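Local coordinates for protein beta-galactosidase (Trichoderma reesei, PDB 3OG2) that probably hydrolyses terminal non-reducing beta-D-galactose residues from beta-D-galactosides, as a family 35 glycoside hydrolase, at residues G116-F128 and N332-Y344. Sequence-based numbering, arbitrary orientation.
Sequences GPYINAEVSGGGF and NLGHPGGYTSYDY
Glu122 and Tyr342 meet because the glutamate, its CG anti to its carbonyl carbon (chi1 -70°), folds at chi2 (76°), while the tyrosine ring swings out with CG roughly opposite its own N. The hydroxyl Tyr342 OH then donates to Glu122 OE1 at 2.6 Å, on the lone pair turned away from the other oxygen, with carboxylate and ring nearly coplanar. A water donates to the same OE1 (2.7 Å) and also bonds Tyr344 OH, so OE1 takes two donors, which helps set the turn of the carboxylate; Tyr322 gives Tyr342 OH a second partner. Both segments are loops following strands of the TIM barrel, 110-116 and 318-321. Ile119, Asn120, Ala121 and Glu122 contact beta-D-galactose in a complex of this enzyme; here a glycerol, probably from the crystallisation liquor, hydrogen-bonds Glu122 OE2. Further along, Glu122 CA makes a CH-pi contact over one face of His335, 3.7 Å from the ring centroid, CG runs alongside NE2, and Gly337 N covers the opposite face. A single backbone bridge pairs Val123 with Gly334: Ser124 N reaches Leu333 O almost straight (2.7 Å, 177°), whereas His335 N approaches Glu122 O from above the carbonyl plane at 3.1 Å. Beside the bridge, Val123 CG1 rests on Leu333 CD1 at 3.9 Å.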
loop_
_atom_site.group_PDB
_atom_site.type_symbol
_atom_site.label_atom_id
_atom_site.label_comp_id
_atom_site.label_asym_id
_atom_site.label_seq_id
_atom_site.Cartn_x
_atom_site.Cartn_y
_atom_site.Cartn_z
ATOM N N GLY A 116 -4.841 14.427 5.001
ATOM C CA GLY A 116 -5.472 15.166 3.944
ATOM C C GLY A 116 -5.791 16.597 4.364
ATOM O O GLY A 116 -4.885 17.292 4.833
ATOM N N PRO A 117 -7.035 17.083 4.252
ATOM C CA PRO A 117 -8.250 16.368 3.884
ATOM C C PRO A 117 -8.293 15.671 2.537
ATOM O O PRO A 117 -8.872 14.573 2.453
ATOM C CB PRO A 117 -9.321 17.489 3.828
ATOM C CG PRO A 117 -8.818 18.590 4.677
ATOM C CD PRO A 117 -7.316 18.493 4.656
ATOM N N TYR A 118 -7.612 16.203 1.537
ATOM C CA TYR A 118 -7.468 15.537 0.252
ATOM C C TYR A 118 -6.258 14.609 0.314
ATOM O O TYR A 118 -5.150 15.065 0.671
ATOM C CB TYR A 118 -7.291 16.585 -0.866
ATOM C CG TYR A 118 -7.341 15.821 -2.191
ATOM C CD1 TYR A 118 -8.564 15.298 -2.627
ATOM C CD2 TYR A 118 -6.196 15.612 -2.965
ATOM C CE1 TYR A 118 -8.651 14.606 -3.822
ATOM C CE2 TYR A 118 -6.261 14.889 -4.156
ATOM C CZ TYR A 118 -7.500 14.387 -4.566
ATOM O OH TYR A 118 -7.583 13.636 -5.727
ATOM N N ILE A 119 -6.442 13.316 -0.043
ATOM C CA ILE A 119 -5.329 12.375 -0.032
ATOM C C ILE A 119 -5.034 11.748 -1.396
ATOM O O ILE A 119 -3.961 11.167 -1.563
ATOM C CB ILE A 119 -5.544 11.226 1.019
ATOM C CG1 ILE A 119 -6.787 10.391 0.751
ATOM C CG2 ILE A 119 -5.513 11.797 2.441
ATOM C CD1 ILE A 119 -6.845 9.105 1.554
ATOM N N ASN A 120 -5.946 11.837 -2.367
ATOM C CA ASN A 120 -5.773 11.179 -3.687
ATOM C C ASN A 120 -5.813 9.673 -3.449
ATOM O O ASN A 120 -6.908 9.145 -3.227
ATOM C CB ASN A 120 -4.497 11.700 -4.387
ATOM C CG ASN A 120 -4.612 11.575 -5.888
ATOM O OD1 ASN A 120 -5.564 12.130 -6.511
ATOM N ND2 ASN A 120 -3.720 10.834 -6.529
ATOM N N ALA A 121 -4.669 8.982 -3.441
ATOM C CA ALA A 121 -4.577 7.639 -2.871
ATOM C C ALA A 121 -5.302 6.556 -3.617
ATOM O O ALA A 121 -5.405 5.398 -3.155
ATOM C CB ALA A 121 -5.029 7.605 -1.402
ATOM N N GLU A 122 -5.783 6.862 -4.816
ATOM C CA GLU A 122 -6.613 5.916 -5.584
ATOM C C GLU A 122 -7.831 5.423 -4.786
ATOM O O GLU A 122 -8.329 4.322 -4.964
ATOM C CB GLU A 122 -5.786 4.739 -6.116
ATOM C CG GLU A 122 -4.828 5.205 -7.248
ATOM C CD GLU A 122 -3.614 5.956 -6.728
ATOM O OE1 GLU A 122 -2.829 5.371 -5.918
ATOM O OE2 GLU A 122 -3.378 7.112 -7.173
ATOM N N VAL A 123 -8.336 6.301 -3.903
ATOM C CA VAL A 123 -9.553 6.026 -3.147
ATOM C C VAL A 123 -10.693 6.874 -3.734
ATOM O O VAL A 123 -10.465 7.917 -4.378
ATOM C CB VAL A 123 -9.467 6.284 -1.634
ATOM C CG1 VAL A 123 -8.327 5.433 -1.039
ATOM C CG2 VAL A 123 -9.333 7.756 -1.250
ATOM N N SER A 124 -11.926 6.424 -3.466
ATOM C CA SER A 124 -13.098 7.140 -3.967
ATOM C C SER A 124 -13.040 8.609 -3.497
ATOM O O SER A 124 -12.820 8.885 -2.315
ATOM C CB SER A 124 -14.361 6.471 -3.417
ATOM O OG SER A 124 -15.494 7.117 -4.002
ATOM N N GLY A 125 -13.243 9.524 -4.441
ATOM C CA GLY A 125 -13.255 10.981 -4.234
ATOM C C GLY A 125 -11.876 11.511 -3.883
ATOM O O GLY A 125 -11.763 12.696 -3.467
ATOM N N GLY A 126 -10.800 10.715 -3.960
ATOM C CA GLY A 126 -9.529 11.120 -3.426
ATOM C C GLY A 126 -9.608 11.425 -1.915
ATOM O O GLY A 126 -8.734 12.156 -1.410
ATOM N N GLY A 127 -10.560 10.828 -1.236
ATOM C CA GLY A 127 -10.759 11.030 0.201
ATOM C C GLY A 127 -11.957 11.917 0.471
ATOM O O GLY A 127 -12.505 11.909 1.591
ATOM N N PHE A 128 -12.401 12.716 -0.502
ATOM C CA PHE A 128 -13.515 13.616 -0.255
ATOM C C PHE A 128 -14.828 12.826 -0.150
ATOM O O PHE A 128 -15.146 12.083 -1.091
ATOM C CB PHE A 128 -13.653 14.604 -1.437
ATOM C CG PHE A 128 -12.595 15.698 -1.465
ATOM C CD1 PHE A 128 -11.911 16.100 -0.327
ATOM C CD2 PHE A 128 -12.351 16.323 -2.700
ATOM C CE1 PHE A 128 -10.987 17.166 -0.392
ATOM C CE2 PHE A 128 -11.452 17.393 -2.719
ATOM C CZ PHE A 128 -10.803 17.833 -1.581
ATOM N N ASN A 332 -16.151 -0.773 -1.476
ATOM C CA ASN A 332 -16.276 0.343 -2.416
ATOM C C ASN A 332 -15.372 1.512 -2.053
ATOM O O ASN A 332 -15.631 2.646 -2.552
ATOM C CB ASN A 332 -17.732 0.820 -2.505
ATOM C CG ASN A 332 -18.638 -0.311 -2.931
ATOM O OD1 ASN A 332 -18.430 -0.928 -3.999
ATOM N ND2 ASN A 332 -19.659 -0.534 -2.127
ATOM N N LEU A 333 -14.310 1.328 -1.279
ATOM C CA LEU A 333 -13.554 2.564 -0.885
ATOM C C LEU A 333 -12.718 3.070 -2.029
ATOM O O LEU A 333 -12.246 4.214 -1.918
ATOM C CB LEU A 333 -12.751 2.304 0.396
ATOM C CG LEU A 333 -11.543 1.377 0.303
ATOM C CD1 LEU A 333 -10.274 2.120 -0.131
ATOM C CD2 LEU A 333 -11.250 0.758 1.678
ATOM N N GLY A 334 -12.439 2.293 -3.082
ATOM C CA GLY A 334 -11.558 2.708 -4.140
ATOM C C GLY A 334 -12.192 3.628 -5.158
ATOM O O GLY A 334 -13.396 3.741 -5.293
ATOM N N HIS A 335 -11.302 4.265 -5.989
ATOM C CA HIS A 335 -11.815 5.085 -7.095
ATOM C C HIS A 335 -12.006 4.298 -8.367
ATOM O O HIS A 335 -11.540 3.141 -8.462
ATOM C CB HIS A 335 -10.825 6.268 -7.319
ATOM C CG HIS A 335 -9.594 5.923 -8.084
ATOM N ND1 HIS A 335 -8.983 6.873 -8.894
ATOM C CD2 HIS A 335 -8.820 4.817 -8.130
ATOM C CE1 HIS A 335 -7.910 6.328 -9.422
ATOM N NE2 HIS A 335 -7.775 5.078 -8.995
ATOM N N PRO A 336 -12.638 4.868 -9.395
ATOM C CA PRO A 336 -12.879 4.139 -10.627
ATOM C C PRO A 336 -11.635 3.778 -11.418
ATOM O O PRO A 336 -11.728 2.886 -12.268
ATOM C CB PRO A 336 -13.692 5.115 -11.498
ATOM C CG PRO A 336 -14.402 5.965 -10.450
ATOM C CD PRO A 336 -13.347 6.158 -9.389
ATOM N N GLY A 337 -10.516 4.451 -11.162
ATOM C CA GLY A 337 -9.262 4.166 -11.876
ATOM C C GLY A 337 -8.524 2.937 -11.394
ATOM O O GLY A 337 -7.388 2.695 -11.877
ATOM N N GLY A 338 -9.113 2.225 -10.440
ATOM C CA GLY A 338 -8.585 0.972 -9.927
ATOM C C GLY A 338 -9.759 0.040 -9.658
ATOM O O GLY A 338 -10.917 0.395 -9.830
ATOM N N TYR A 339 -9.401 -1.166 -9.231
ATOM C CA TYR A 339 -10.381 -2.213 -8.947
ATOM C C TYR A 339 -10.224 -2.635 -7.505
ATOM O O TYR A 339 -9.768 -1.848 -6.675
ATOM C CB TYR A 339 -10.301 -3.308 -10.016
ATOM C CG TYR A 339 -8.931 -3.848 -10.287
ATOM C CD1 TYR A 339 -8.098 -3.281 -11.300
ATOM C CD2 TYR A 339 -8.434 -4.935 -9.536
ATOM C CE1 TYR A 339 -6.822 -3.811 -11.521
ATOM C CE2 TYR A 339 -7.161 -5.435 -9.781
ATOM C CZ TYR A 339 -6.370 -4.860 -10.771
ATOM O OH TYR A 339 -5.123 -5.380 -11.008
ATOM N N THR A 340 -10.673 -3.845 -7.126
ATOM C CA THR A 340 -10.700 -4.146 -5.684
ATOM C C THR A 340 -9.312 -4.245 -5.103
ATOM O O THR A 340 -9.028 -3.710 -4.027
ATOM C CB THR A 340 -11.434 -5.474 -5.412
ATOM O OG1 THR A 340 -12.694 -5.424 -6.054
ATOM C CG2 THR A 340 -11.653 -5.579 -3.907
ATOM N N SER A 341 -8.399 -4.951 -5.755
ATOM C CA SER A 341 -7.092 -5.101 -5.165
ATOM C C SER A 341 -6.325 -3.784 -5.114
ATOM O O SER A 341 -6.319 -3.004 -6.063
ATOM C CB SER A 341 -6.311 -6.123 -6.047
ATOM O OG SER A 341 -4.974 -6.298 -5.507
ATOM N N TYR A 342 -5.560 -3.573 -4.031
ATOM C CA TYR A 342 -4.543 -2.504 -4.019
ATOM C C TYR A 342 -3.192 -3.158 -3.676
ATOM O O TYR A 342 -2.348 -2.598 -2.995
ATOM C CB TYR A 342 -4.840 -1.416 -3.019
ATOM C CG TYR A 342 -4.218 -0.054 -3.330
ATOM C CD1 TYR A 342 -4.363 0.590 -4.570
ATOM C CD2 TYR A 342 -3.456 0.577 -2.354
ATOM C CE1 TYR A 342 -3.777 1.841 -4.819
ATOM C CE2 TYR A 342 -2.875 1.857 -2.581
ATOM C CZ TYR A 342 -3.053 2.439 -3.830
ATOM O OH TYR A 342 -2.491 3.681 -3.981
ATOM N N ASP A 343 -2.945 -4.368 -4.235
ATOM C CA ASP A 343 -1.661 -5.010 -3.975
ATOM C C ASP A 343 -0.492 -4.103 -4.392
ATOM O O ASP A 343 0.533 -4.085 -3.708
ATOM C CB ASP A 343 -1.578 -6.321 -4.748
ATOM C CG ASP A 343 -0.229 -7.004 -4.648
ATOM O OD1 ASP A 343 -0.061 -7.844 -3.712
ATOM O OD2 ASP A 343 0.660 -6.684 -5.470
ATOM N N TYR A 344 -0.692 -3.383 -5.487
ATOM C CA TYR A 344 0.275 -2.316 -5.901
ATOM C C TYR A 344 1.546 -2.923 -6.447
ATOM O O TYR A 344 2.457 -2.153 -6.790
ATOM C CB TYR A 344 0.547 -1.303 -4.772
ATOM C CG TYR A 344 0.817 0.106 -5.247
ATOM C CD1 TYR A 344 -0.236 0.960 -5.633
ATOM C CD2 TYR A 344 2.136 0.585 -5.296
ATOM C CE1 TYR A 344 0.030 2.260 -6.066
ATOM C CE2 TYR A 344 2.408 1.882 -5.732
ATOM C CZ TYR A 344 1.352 2.687 -6.103
ATOM O OH TYR A 344 1.650 3.972 -6.547
HETATM O O HOH W 1 -0.312 5.669 -6.957
#